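Local coordinates for protein monovalent Na+/H+ antiporter subunit D (Dietzia sp. DQ12-45-1b, PDB 7D3U) that forms one subunit of the Mrp complex, a bacterial sodium/proton antiporter of the cell membrane, and probably takes part in moving ions across it, at residues Phe36-Thr41 / Leu112-Thr117; Val58-Val63 / Ile569-Gly574; Ala281-Gly286 / Ile308-Leu313; Gly352-Gly357 / Pro436-Thr441. One frame throughout, in Å; residues are numbered along the deposited sequence.

Contact 1 of 4, residues Phe36-Thr41 / Leu112-Thr117; sequences FAVLGT and LVLLVT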
loop_
_atom_site.group_PDB
_atom_site.type_symbol
_atom_site.label_atom_id
_atom_site.label_comp_id
_atom_site.label_asym_id
_atom_site.label_seq_id
_atom_site.Cartn_x
_atom_site.Cartn_y
_atom_site.Cartn_z
ATOM N N PHE A 36 17.062 -14.568 -10.491
ATOM C CA PHE A 36 16.642 -15.648 -9.608
ATOM C C PHE A 36 17.803 -16.192 -8.793
ATOM O O PHE A 36 17.601 -16.604 -7.648
ATOM C CB PHE A 36 15.978 -16.761 -10.408
ATOM C CG PHE A 36 14.556 -16.471 -10.755
ATOM C CD1 PHE A 36 13.578 -16.499 -9.780
ATOM C CD2 PHE A 36 14.196 -16.156 -12.047
ATOM C CE1 PHE A 36 12.269 -16.226 -10.092
ATOM C CE2 PHE A 36 12.892 -15.884 -12.362
ATOM C CZ PHE A 36 11.925 -15.917 -11.386
ATOM N N ALA A 37 19.021 -16.177 -9.337
ATOM C CA ALA A 37 20.174 -16.556 -8.530
ATOM C C ALA A 37 20.337 -15.619 -7.340
ATOM O O ALA A 37 20.573 -16.069 -6.212
ATOM C CB ALA A 37 21.438 -16.563 -9.385
ATOM N N VAL A 38 20.178 -14.313 -7.565
ATOM C CA VAL A 38 20.354 -13.347 -6.487
ATOM C C VAL A 38 19.209 -13.445 -5.486
ATOM O O VAL A 38 19.428 -13.391 -4.271
ATOM C CB VAL A 38 20.490 -11.925 -7.061
ATOM C CG1 VAL A 38 20.056 -10.894 -6.041
ATOM C CG2 VAL A 38 21.918 -11.671 -7.491
ATOM N N LEU A 39 17.977 -13.608 -5.969
ATOM C CA LEU A 39 16.850 -13.744 -5.051
ATOM C C LEU A 39 16.966 -15.019 -4.224
ATOM O O LEU A 39 16.661 -15.021 -3.024
ATOM C CB LEU A 39 15.535 -13.716 -5.826
ATOM C CG LEU A 39 15.149 -12.357 -6.412
ATOM C CD1 LEU A 39 13.776 -12.415 -7.051
ATOM C CD2 LEU A 39 15.197 -11.279 -5.345
ATOM N N GLY A 40 17.440 -16.107 -4.835
ATOM C CA GLY A 40 17.609 -17.342 -4.094
ATOM C C GLY A 40 18.725 -17.262 -3.073
ATOM O O GLY A 40 18.575 -17.733 -1.943
ATOM N N THR A 41 19.861 -16.665 -3.448
ATOM C CA THR A 41 20.936 -16.526 -2.476
ATOM C C THR A 41 20.558 -15.554 -1.367
ATOM O O THR A 41 21.012 -15.712 -0.233
ATOM C CB THR A 41 22.240 -16.099 -3.157
ATOM O OG1 THR A 41 23.331 -16.279 -2.246
ATOM C CG2 THR A 41 22.194 -14.648 -3.578
ATOM N N LEU A 112 14.513 -3.603 -11.612
ATOM C CA LEU A 112 13.650 -2.876 -10.687
ATOM C C LEU A 112 13.255 -3.740 -9.498
ATOM O O LEU A 112 13.152 -3.241 -8.372
ATOM C CB LEU A 112 12.413 -2.360 -11.418
ATOM C CG LEU A 112 12.637 -1.134 -12.303
ATOM C CD1 LEU A 112 11.334 -0.690 -12.935
ATOM C CD2 LEU A 112 13.264 -0.005 -11.512
ATOM N N VAL A 113 13.035 -5.037 -9.720
ATOM C CA VAL A 113 12.728 -5.928 -8.607
ATOM C C VAL A 113 13.910 -6.005 -7.650
ATOM O O VAL A 113 13.739 -5.992 -6.425
ATOM C CB VAL A 113 12.327 -7.320 -9.129
ATOM C CG1 VAL A 113 12.291 -8.323 -7.996
ATOM C CG2 VAL A 113 10.980 -7.250 -9.805
ATOM N N LEU A 114 15.128 -6.054 -8.190
ATOM C CA LEU A 114 16.305 -6.117 -7.332
ATOM C C LEU A 114 16.513 -4.809 -6.582
ATOM O O LEU A 114 16.948 -4.814 -5.426
ATOM C CB LEU A 114 17.538 -6.466 -8.162
ATOM C CG LEU A 114 17.613 -7.929 -8.587
ATOM C CD1 LEU A 114 18.927 -8.223 -9.278
ATOM C CD2 LEU A 114 17.422 -8.830 -7.387
ATOM N N LEU A 115 16.194 -3.679 -7.212
ATOM C CA LEU A 115 16.315 -2.399 -6.522
ATOM C C LEU A 115 15.273 -2.267 -5.418
ATOM O O LEU A 115 15.569 -1.743 -4.338
ATOM C CB LEU A 115 16.196 -1.257 -7.528
ATOM C CG LEU A 115 17.449 -1.030 -8.373
ATOM C CD1 LEU A 115 17.092 -0.695 -9.806
ATOM C CD2 LEU A 115 18.293 0.072 -7.771
ATOM N N VAL A 116 14.054 -2.754 -5.661
ATOM C CA VAL A 116 13.038 -2.778 -4.613
ATOM C C VAL A 116 13.479 -3.678 -3.466
ATOM O O VAL A 116 13.291 -3.349 -2.290
ATOM C CB VAL A 116 11.683 -3.219 -5.195
ATOM C CG1 VAL A 116 10.656 -3.365 -4.101
ATOM C CG2 VAL A 116 11.199 -2.215 -6.213
ATOM N N THR A 117 14.079 -4.824 -3.791
ATOM C CA THR A 117 14.570 -5.726 -2.755
ATOM C C THR A 117 15.678 -5.075 -1.938
ATOM O O THR A 117 15.713 -5.207 -0.709
ATOM C CB THR A 117 15.050 -7.030 -3.390
ATOM O OG1 THR A 117 13.958 -7.665 -4.065
ATOM C CG2 THR A 117 15.605 -7.973 -2.347
#
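Leu39 and Leu114 have the nearest CA atoms here, 8.0 Å apart. The two helical segments run in nearly the same direction, inclined by 21°, and their axes come no nearer than 11.1 Å. At that spacing the backbones are well separated, and it is the ends of side chains that bridge the gap.

Leu114 supplies the central piece. Its CD2 methyl touches two groups of the other helix: Val38 CG1 sits 3.6 Å from Leu114 CD2, and Leu39 CD2 lies 3.9 Å from the same methyl. Val38 sends this branch out with CG1 opposite its backbone N (chi1 155°), and its CB already faces the partner helix. Leu39 and Leu114 both set off alongside the partner, and only their outer methyls turn in. The other methyl of Leu39, CD1, reaches loosely to Val113 CG1.

The one polar group at this interface looks inward to its own helix. Thr117 OG1 is 4.0 Å from Leu39 CD2, a plain van der Waals neighbour, while it donates to Val113 O at 2.9 Å and is thereby satisfied within an apolar layer. That carbonyl also takes the main-chain bond of Thr117 N, the two donors arriving from opposite faces of its plane.

Thr17 of helix 9-23 touches both Val38 and Leu114. Thr91 of helix 80-101 meets Val113 and Thr117, whereas Leu112 and Leu115 turn to Pro142 of helix 129-146 and to subunit A. The pair is thus embedded in the bundle of N-terminal transmembrane helices.

Contact 2 of 4, residues Val58-Val63 / Ile569-Gly574; sequences VVVHQV and IQAVLG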
loop_
_atom_site.group_PDB
_atom_site.type_symbol
_atom_site.label_atom_id
_atom_site.label_comp_id
_atom_site.label_asym_id
_atom_site.label_seq_id
_atom_site.Cartn_x
_atom_site.Cartn_y
_atom_site.Cartn_z
ATOM N N VAL A 58 21.388 -9.519 19.189
ATOM C CA VAL A 58 21.190 -8.433 18.240
ATOM C C VAL A 58 22.529 -8.178 17.568
ATOM O O VAL A 58 23.483 -7.746 18.224
ATOM C CB VAL A 58 20.668 -7.157 18.912
ATOM C CG1 VAL A 58 20.649 -6.012 17.921
ATOM C CG2 VAL A 58 19.288 -7.386 19.494
ATOM N N VAL A 59 22.607 -8.446 16.270
ATOM C CA VAL A 59 23.826 -8.223 15.504
ATOM C C VAL A 59 23.764 -6.827 14.902
ATOM O O VAL A 59 22.853 -6.516 14.130
ATOM C CB VAL A 59 23.999 -9.286 14.413
ATOM C CG1 VAL A 59 25.118 -8.889 13.475
ATOM C CG2 VAL A 59 24.277 -10.636 15.042
ATOM N N VAL A 60 24.735 -5.988 15.250
ATOM C CA VAL A 60 24.763 -4.595 14.824
ATOM C C VAL A 60 26.086 -4.330 14.128
ATOM O O VAL A 60 27.152 -4.600 14.689
ATOM C CB VAL A 60 24.580 -3.634 16.011
ATOM C CG1 VAL A 60 24.954 -2.222 15.610
ATOM C CG2 VAL A 60 23.153 -3.691 16.510
ATOM N N HIS A 61 26.016 -3.797 12.913
ATOM C CA HIS A 61 27.195 -3.451 12.133
ATOM C C HIS A 61 27.181 -1.956 11.855
ATOM O O HIS A 61 26.278 -1.458 11.178
ATOM C CB HIS A 61 27.237 -4.236 10.825
ATOM C CG HIS A 61 28.376 -3.855 9.935
ATOM N ND1 HIS A 61 28.203 -3.497 8.617
ATOM C CD2 HIS A 61 29.704 -3.770 10.178
ATOM C CE1 HIS A 61 29.376 -3.210 8.085
ATOM N NE2 HIS A 61 30.304 -3.368 9.010
ATOM N N GLN A 62 28.169 -1.242 12.383
ATOM C CA GLN A 62 28.294 0.190 12.130
ATOM C C GLN A 62 28.870 0.369 10.734
ATOM O O GLN A 62 30.067 0.172 10.516
ATOM C CB GLN A 62 29.170 0.850 13.187
ATOM C CG GLN A 62 28.818 0.458 14.606
ATOM C CD GLN A 62 27.516 1.072 15.073
ATOM O OE1 GLN A 62 27.029 2.040 14.493
ATOM N NE2 GLN A 62 26.945 0.510 16.130
ATOM N N VAL A 63 28.008 0.724 9.778
ATOM C CA VAL A 63 28.441 0.891 8.397
ATOM C C VAL A 63 29.576 1.899 8.339
ATOM O O VAL A 63 29.493 2.986 8.921
ATOM C CB VAL A 63 27.259 1.322 7.517
ATOM C CG1 VAL A 63 27.743 1.710 6.135
ATOM C CG2 VAL A 63 26.239 0.207 7.429
ATOM N N ILE A 569 19.454 -1.590 22.322
ATOM C CA ILE A 569 20.138 -0.320 22.525
ATOM C C ILE A 569 21.557 -0.550 23.026
ATOM O O ILE A 569 22.490 0.159 22.635
ATOM C CB ILE A 569 19.322 0.562 23.484
ATOM C CG1 ILE A 569 18.083 1.090 22.765
ATOM C CG2 ILE A 569 20.160 1.705 24.014
ATOM C CD1 ILE A 569 16.829 1.020 23.585
ATOM N N GLN A 570 21.750 -1.555 23.884
ATOM C CA GLN A 570 23.090 -1.880 24.351
ATOM C C GLN A 570 23.960 -2.455 23.242
ATOM O O GLN A 570 25.186 -2.483 23.384
ATOM C CB GLN A 570 23.011 -2.865 25.517
ATOM C CG GLN A 570 24.125 -2.716 26.536
ATOM C CD GLN A 570 25.353 -3.523 26.175
ATOM O OE1 GLN A 570 25.258 -4.551 25.506
ATOM N NE2 GLN A 570 26.516 -3.062 26.619
ATOM N N ALA A 571 23.357 -2.907 22.144
ATOM C CA ALA A 571 24.119 -3.439 21.022
ATOM C C ALA A 571 24.401 -2.382 19.965
ATOM O O ALA A 571 25.467 -2.404 19.340
ATOM C CB ALA A 571 23.378 -4.618 20.392
ATOM N N VAL A 572 23.470 -1.455 19.744
ATOM C CA VAL A 572 23.720 -0.401 18.768
ATOM C C VAL A 572 24.686 0.638 19.324
ATOM O O VAL A 572 25.453 1.246 18.570
ATOM C CB VAL A 572 22.399 0.248 18.322
ATOM C CG1 VAL A 572 22.656 1.324 17.285
ATOM C CG2 VAL A 572 21.456 -0.795 17.767
ATOM N N LEU A 573 24.688 0.847 20.639
ATOM C CA LEU A 573 25.517 1.865 21.282
ATOM C C LEU A 573 26.744 1.263 21.950
ATOM O O LEU A 573 27.172 1.724 23.010
ATOM C CB LEU A 573 24.693 2.653 22.293
ATOM C CG LEU A 573 23.427 3.325 21.764
ATOM C CD1 LEU A 573 22.727 4.086 22.873
ATOM C CD2 LEU A 573 23.764 4.245 20.610
ATOM N N GLY A 574 27.327 0.231 21.352
ATOM C CA GLY A 574 28.504 -0.403 21.915
ATOM C C GLY A 574 28.723 -1.816 21.415
ATOM O O GLY A 574 28.974 -2.034 20.230
#
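Val60 meets Ala571 and Val572 where the strand 59-62 passes the end of the last helix of the chain; the CA atoms of Val60 and Val572 are 5.9 Å apart.

Most of the contact is apolar. Val60 presents both branches. CG2 is 3.6 Å from Val572 CG2, with the two side chains crossing at about a right angle, while CG1 rests against the helix backbone, 3.8 Å from Val572 CA. Two residues back, Val58 CG1 lies 3.9 Å from Ala571 CB, and Val60 CG2 meets the same methyl at 4.0 Å, so that it rests on both valines along one side. Val59 and His61 point to the far side of the strand, where His61 packs on Ser873 of subunit A.

One polar bond is added. Gln62 NE2 donates to Val572 O at 3.0 Å, but the N-H...O angle of 130° makes it weak. Gln62 starts with CG beside its backbone N, then bends at chi2 (-72°), and this fold brings the amide round to the helix end. The carbonyl it meets belongs to the final helical residue, for Leu573 has already left helical geometry.

Val59 and His61 bond through their backbones to Leu76 and Phe74, and Val60 and Val572 both touch Val75. The arrangement is a two-stranded antiparallel sheet, 59-62 with 73-76, packed against the C-terminal helix 566-572 at the periphery of the subunit.

Contact 3 of 4, residues Ala281-Gly286 / Ile308-Leu313; sequences ATMLIG and IGYILL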
loop_
_atom_site.group_PDB
_atom_site.type_symbol
_atom_site.label_atom_id
_atom_site.label_comp_id
_atom_site.label_asym_id
_atom_site.label_seq_id
_atom_site.Cartn_x
_atom_site.Cartn_y
_atom_site.Cartn_z
ATOM N N ALA A 281 -10.956 0.480 14.264
ATOM C CA ALA A 281 -11.686 1.124 13.181
ATOM C C ALA A 281 -11.158 0.686 11.824
ATOM O O ALA A 281 -11.932 0.553 10.874
ATOM C CB ALA A 281 -11.609 2.642 13.323
ATOM N N THR A 282 -9.851 0.450 11.715
ATOM C CA THR A 282 -9.294 -0.063 10.468
ATOM C C THR A 282 -9.810 -1.465 10.178
ATOM O O THR A 282 -10.310 -1.738 9.081
ATOM C CB THR A 282 -7.769 -0.057 10.526
ATOM O OG1 THR A 282 -7.311 1.249 10.889
ATOM C CG2 THR A 282 -7.194 -0.421 9.174
ATOM N N MET A 283 -9.688 -2.370 11.153
ATOM C CA MET A 283 -10.196 -3.728 10.984
ATOM C C MET A 283 -11.648 -3.725 10.535
ATOM O O MET A 283 -12.061 -4.570 9.734
ATOM C CB MET A 283 -10.055 -4.512 12.288
ATOM C CG MET A 283 -8.630 -4.786 12.702
ATOM S SD MET A 283 -8.543 -5.937 14.082
ATOM C CE MET A 283 -9.618 -5.120 15.254
ATOM N N LEU A 284 -12.437 -2.774 11.034
ATOM C CA LEU A 284 -13.852 -2.741 10.680
ATOM C C LEU A 284 -14.075 -2.153 9.290
ATOM O O LEU A 284 -14.722 -2.778 8.439
ATOM C CB LEU A 284 -14.630 -1.947 11.728
ATOM C CG LEU A 284 -16.149 -1.962 11.582
ATOM C CD1 LEU A 284 -16.657 -3.390 11.548
ATOM C CD2 LEU A 284 -16.795 -1.186 12.714
ATOM N N ILE A 285 -13.542 -0.956 9.041
ATOM C CA ILE A 285 -13.847 -0.232 7.811
ATOM C C ILE A 285 -13.232 -0.923 6.601
ATOM O O ILE A 285 -13.836 -0.960 5.523
ATOM C CB ILE A 285 -13.381 1.229 7.929
ATOM C CG1 ILE A 285 -14.122 1.931 9.069
ATOM C CG2 ILE A 285 -13.597 1.971 6.629
ATOM C CD1 ILE A 285 -15.623 1.886 8.941
ATOM N N GLY A 286 -12.023 -1.470 6.745
ATOM C CA GLY A 286 -11.416 -2.178 5.631
ATOM C C GLY A 286 -12.234 -3.375 5.193
ATOM O O GLY A 286 -12.492 -3.565 4.003
ATOM N N ILE A 308 -4.091 -5.109 7.849
ATOM C CA ILE A 308 -3.126 -4.158 8.389
ATOM C C ILE A 308 -3.621 -3.618 9.720
ATOM O O ILE A 308 -2.849 -3.465 10.674
ATOM C CB ILE A 308 -2.865 -3.027 7.379
ATOM C CG1 ILE A 308 -1.894 -3.496 6.298
ATOM C CG2 ILE A 308 -2.321 -1.801 8.081
ATOM C CD1 ILE A 308 -0.611 -4.053 6.845
ATOM N N GLY A 309 -4.917 -3.324 9.805
ATOM C CA GLY A 309 -5.493 -2.974 11.093
ATOM C C GLY A 309 -5.358 -4.096 12.104
ATOM O O GLY A 309 -5.178 -3.852 13.299
ATOM N N TYR A 310 -5.456 -5.340 11.637
ATOM C CA TYR A 310 -5.261 -6.493 12.514
ATOM C C TYR A 310 -3.846 -6.529 13.076
ATOM O O TYR A 310 -3.647 -6.709 14.281
ATOM C CB TYR A 310 -5.547 -7.786 11.751
ATOM C CG TYR A 310 -6.902 -8.394 12.004
ATOM C CD1 TYR A 310 -7.104 -9.267 13.060
ATOM C CD2 TYR A 310 -7.972 -8.117 11.169
ATOM C CE1 TYR A 310 -8.335 -9.832 13.287
ATOM C CE2 TYR A 310 -9.206 -8.679 11.388
ATOM C CZ TYR A 310 -9.383 -9.535 12.448
ATOM O OH TYR A 310 -10.618 -10.094 12.668
ATOM N N ILE A 311 -2.848 -6.376 12.204
ATOM C CA ILE A 311 -1.454 -6.500 12.624
ATOM C C ILE A 311 -1.089 -5.390 13.596
ATOM O O ILE A 311 -0.566 -5.643 14.688
ATOM C CB ILE A 311 -0.523 -6.494 11.400
ATOM C CG1 ILE A 311 -0.857 -7.651 10.468
ATOM C CG2 ILE A 311 0.916 -6.577 11.844
ATOM C CD1 ILE A 311 -0.227 -7.517 9.115
ATOM N N LEU A 312 -1.347 -4.140 13.208
ATOM C CA LEU A 312 -0.983 -3.006 14.047
ATOM C C LEU A 312 -1.674 -3.044 15.399
ATOM O O LEU A 312 -1.196 -2.405 16.342
ATOM C CB LEU A 312 -1.309 -1.699 13.333
ATOM C CG LEU A 312 -0.243 -1.244 12.343
ATOM C CD1 LEU A 312 -0.660 0.039 11.647
ATOM C CD2 LEU A 312 1.092 -1.074 13.041
ATOM N N LEU A 313 -2.783 -3.774 15.519
ATOM C CA LEU A 313 -3.389 -3.968 16.829
ATOM C C LEU A 313 -2.429 -4.667 17.780
ATOM O O LEU A 313 -2.525 -4.495 18.999
ATOM C CB LEU A 313 -4.684 -4.765 16.695
ATOM C CG LEU A 313 -5.580 -4.818 17.928
ATOM C CD1 LEU A 313 -5.999 -3.419 18.324
ATOM C CD2 LEU A 313 -6.791 -5.688 17.661
#
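Met283 and Gly309 bring the two helices together, their CA atoms only 4.8 Å apart, with the segment axes 7.8 Å apart and the segments almost antiparallel at 167°.

Gly309 makes this closeness possible: with no side chain there, Thr282 and Met283 lie directly on its backbone. Thr282 CG2 sits 3.6 Å from Gly309 CA, and Met283 CG lies against the peptide joining Gly309 to Tyr310. Beyond that point the methionine crosses Tyr310 at about a right angle and sets its sulfur over the ring. SD is 3.6 Å from the ring centroid and 10° off the normal, a Met-aromatic contact made squarely over the face. A bend at chi3 (-54°) turns Met283 CE along the partner helix, to Leu313 CD2 at 3.8 Å.

The two segments belong to successive transmembrane helices, 272-292 and 296-316, which form a helical hairpin within the antiporter fold shared with complex I. Helix 405-430 packs on the methionine and tyrosine: Val410 and Ala411 touch Met283, and Tyr310 OH hydrogen-bonds to Ala411 O. Thr282 lays its CB and methyl side on the glycine. Its hydroxyl bonds to Val278 O in its own helix and to Val224 N, in the break between helices 204-221 and 228-231, a place consistent with the interrupted seventh transmembrane helix of these antiporter-like subunits.

Contact 4 of 4, residues Gly352-Gly357 / Pro436-Thr441; sequences GPRRLG and PTDSRT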
loop_
_atom_site.group_PDB
_atom_site.type_symbol
_atom_site.label_atom_id
_atom_site.label_comp_id
_atom_site.label_asym_id
_atom_site.label_seq_id
_atom_site.Cartn_x
_atom_site.Cartn_y
_atom_site.Cartn_z
ATOM N N GLY A 352 -8.484 -12.480 -17.920
ATOM C CA GLY A 352 -8.690 -11.054 -17.984
ATOM C C GLY A 352 -9.404 -10.508 -16.764
ATOM O O GLY A 352 -10.111 -11.226 -16.054
ATOM N N PRO A 353 -9.229 -9.213 -16.500
ATOM C CA PRO A 353 -9.883 -8.593 -15.338
ATOM C C PRO A 353 -11.374 -8.423 -15.585
ATOM O O PRO A 353 -11.787 -7.683 -16.479
ATOM C CB PRO A 353 -9.173 -7.238 -15.211
ATOM C CG PRO A 353 -7.986 -7.311 -16.131
ATOM C CD PRO A 353 -8.358 -8.266 -17.208
ATOM N N ARG A 354 -12.182 -9.112 -14.783
ATOM C CA ARG A 354 -13.632 -9.042 -14.870
ATOM C C ARG A 354 -14.207 -8.827 -13.478
ATOM O O ARG A 354 -13.489 -8.854 -12.478
ATOM C CB ARG A 354 -14.221 -10.313 -15.495
ATOM C CG ARG A 354 -13.585 -10.706 -16.811
ATOM C CD ARG A 354 -13.958 -12.118 -17.205
ATOM N NE ARG A 354 -13.317 -12.524 -18.450
ATOM C CZ ARG A 354 -13.791 -12.245 -19.658
ATOM N NH1 ARG A 354 -14.912 -11.553 -19.788
ATOM N NH2 ARG A 354 -13.139 -12.655 -20.736
ATOM N N ARG A 355 -15.515 -8.609 -13.421
ATOM C CA ARG A 355 -16.210 -8.456 -12.150
ATOM C C ARG A 355 -16.456 -9.835 -11.543
ATOM O O ARG A 355 -15.974 -10.857 -12.038
ATOM C CB ARG A 355 -17.511 -7.686 -12.345
ATOM C CG ARG A 355 -17.336 -6.311 -12.954
ATOM C CD ARG A 355 -17.991 -5.254 -12.088
ATOM N NE ARG A 355 -19.369 -5.604 -11.759
ATOM C CZ ARG A 355 -20.131 -4.919 -10.914
ATOM N NH1 ARG A 355 -19.649 -3.842 -10.308
ATOM N NH2 ARG A 355 -21.375 -5.311 -10.672
ATOM N N LEU A 356 -17.211 -9.880 -10.450
ATOM C CA LEU A 356 -17.613 -11.141 -9.842
ATOM C C LEU A 356 -18.918 -11.596 -10.480
ATOM O O LEU A 356 -19.921 -10.876 -10.436
ATOM C CB LEU A 356 -17.775 -10.993 -8.331
ATOM C CG LEU A 356 -16.498 -10.797 -7.517
ATOM C CD1 LEU A 356 -16.774 -11.020 -6.044
ATOM C CD2 LEU A 356 -15.408 -11.728 -8.000
ATOM N N GLY A 357 -18.904 -12.786 -11.072
ATOM C CA GLY A 357 -20.047 -13.330 -11.769
ATOM C C GLY A 357 -19.854 -13.465 -13.262
ATOM O O GLY A 357 -20.587 -14.232 -13.900
ATOM N N PRO A 436 -18.872 -21.027 -21.441
ATOM C CA PRO A 436 -17.898 -20.539 -22.429
ATOM C C PRO A 436 -17.782 -19.023 -22.368
ATOM O O PRO A 436 -18.785 -18.309 -22.416
ATOM C CB PRO A 436 -18.482 -21.010 -23.767
ATOM C CG PRO A 436 -19.489 -22.062 -23.409
ATOM C CD PRO A 436 -20.035 -21.654 -22.084
ATOM N N THR A 437 -16.548 -18.536 -22.262
ATOM C CA THR A 437 -16.266 -17.111 -22.191
ATOM C C THR A 437 -15.344 -16.701 -23.332
ATOM O O THR A 437 -14.641 -17.525 -23.923
ATOM C CB THR A 437 -15.631 -16.728 -20.849
ATOM O OG1 THR A 437 -15.564 -15.301 -20.740
ATOM C CG2 THR A 437 -14.233 -17.309 -20.735
ATOM N N ASP A 438 -15.351 -15.405 -23.628
ATOM C CA ASP A 438 -14.624 -14.875 -24.771
ATOM C C ASP A 438 -13.127 -14.819 -24.495
ATOM O O ASP A 438 -12.689 -14.633 -23.357
ATOM C CB ASP A 438 -15.137 -13.484 -25.128
ATOM C CG ASP A 438 -15.338 -12.610 -23.909
ATOM O OD1 ASP A 438 -15.132 -13.111 -22.786
ATOM O OD2 ASP A 438 -15.701 -11.426 -24.073
ATOM N N SER A 439 -12.343 -14.979 -25.560
ATOM C CA SER A 439 -10.885 -14.904 -25.475
ATOM C C SER A 439 -10.483 -13.434 -25.555
ATOM O O SER A 439 -10.105 -12.908 -26.604
ATOM C CB SER A 439 -10.236 -15.722 -26.582
ATOM O OG SER A 439 -10.960 -15.592 -27.792
ATOM N N ARG A 440 -10.580 -12.759 -24.413
ATOM C CA ARG A 440 -10.211 -11.348 -24.322
ATOM C C ARG A 440 -9.628 -11.139 -22.925
ATOM O O ARG A 440 -10.360 -10.895 -21.965
ATOM C CB ARG A 440 -11.406 -10.442 -24.582
ATOM C CG ARG A 440 -11.083 -8.959 -24.603
ATOM C CD ARG A 440 -12.306 -8.145 -24.987
ATOM N NE ARG A 440 -12.025 -6.716 -25.039
ATOM C CZ ARG A 440 -12.936 -5.786 -25.304
ATOM N NH1 ARG A 440 -14.193 -6.136 -25.547
ATOM N NH2 ARG A 440 -12.594 -4.507 -25.331
ATOM N N THR A 441 -8.305 -11.237 -22.829
ATOM C CA THR A 441 -7.605 -11.192 -21.554
ATOM C C THR A 441 -6.942 -9.850 -21.296
ATOM O O THR A 441 -6.113 -9.743 -20.389
ATOM C CB THR A 441 -6.559 -12.305 -21.489
ATOM O OG1 THR A 441 -5.627 -12.147 -22.566
ATOM C CG2 THR A 441 -7.224 -13.662 -21.614
#
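Asp438 OD1 is held by two donors, Arg354 NH2 at 2.9 Å and Thr437 OG1 at 3.0 Å from it, which arrive from opposite faces of the carboxylate plane. The first bond is a salt bridge, though not a flat, two-pronged one. The guanidinium and carboxylate planes stand 42° apart, NH2 lies above the carboxylate plane, and the N-H...O angle is 135°. Thr437 approaches OD1 nearly along the C-O axis, and its hydroxyl oxygen also rests over one face of the guanidinium, 3.6 Å from Arg354 NH2. Arginine, threonine and aspartate thus close into a compact polar cluster, in which the arginine would be expected to favour a negatively charged aspartate.

Arg354 gets there by an extended chain from CG to NE (chi3 -178°), with NE bonding to Tyr351 O, just before its own segment. That second tie helps orient the guanidinium.

At the other end the backbones themselves touch. Gly352, with positive phi, leaves the preceding helix and brings its CA 3.7 Å from Thr441 CA. Between the two points the chain folds through an inverse gamma turn centred on Ser439.

Subunit C packs against both segments and bonds to the backbone of Pro353 and Gly357. A salt bridge here ties the loop after helix 320-350 to the short antiparallel 437-438/519-520 sheet, at the interface with subunit C.

Contacts 1 and 3 are buried helix pairs in the transmembrane bundle, on opposite sides of the chain's centre; contact 2 lies at the surface, and contact 4 is partly buried, with subunit C packed on it. Contact 1 joins widely spaced, near-parallel helices through leucine and valine tips, while the antiparallel helices of contact 3 close over a glycine. Contact 2 adds one weak amide bond to apolar packing, whereas contact 4 rests on a salt bridge. No helix or strand is common to two contacts, but strand 59-62 of contact 2 follows helix 28-49 of contact 1 in the chain, and helix 405-430 packs on contact 3 and on Leu356 of contact 4. Contact 2 encloses contacts 3 and 4 in sequence.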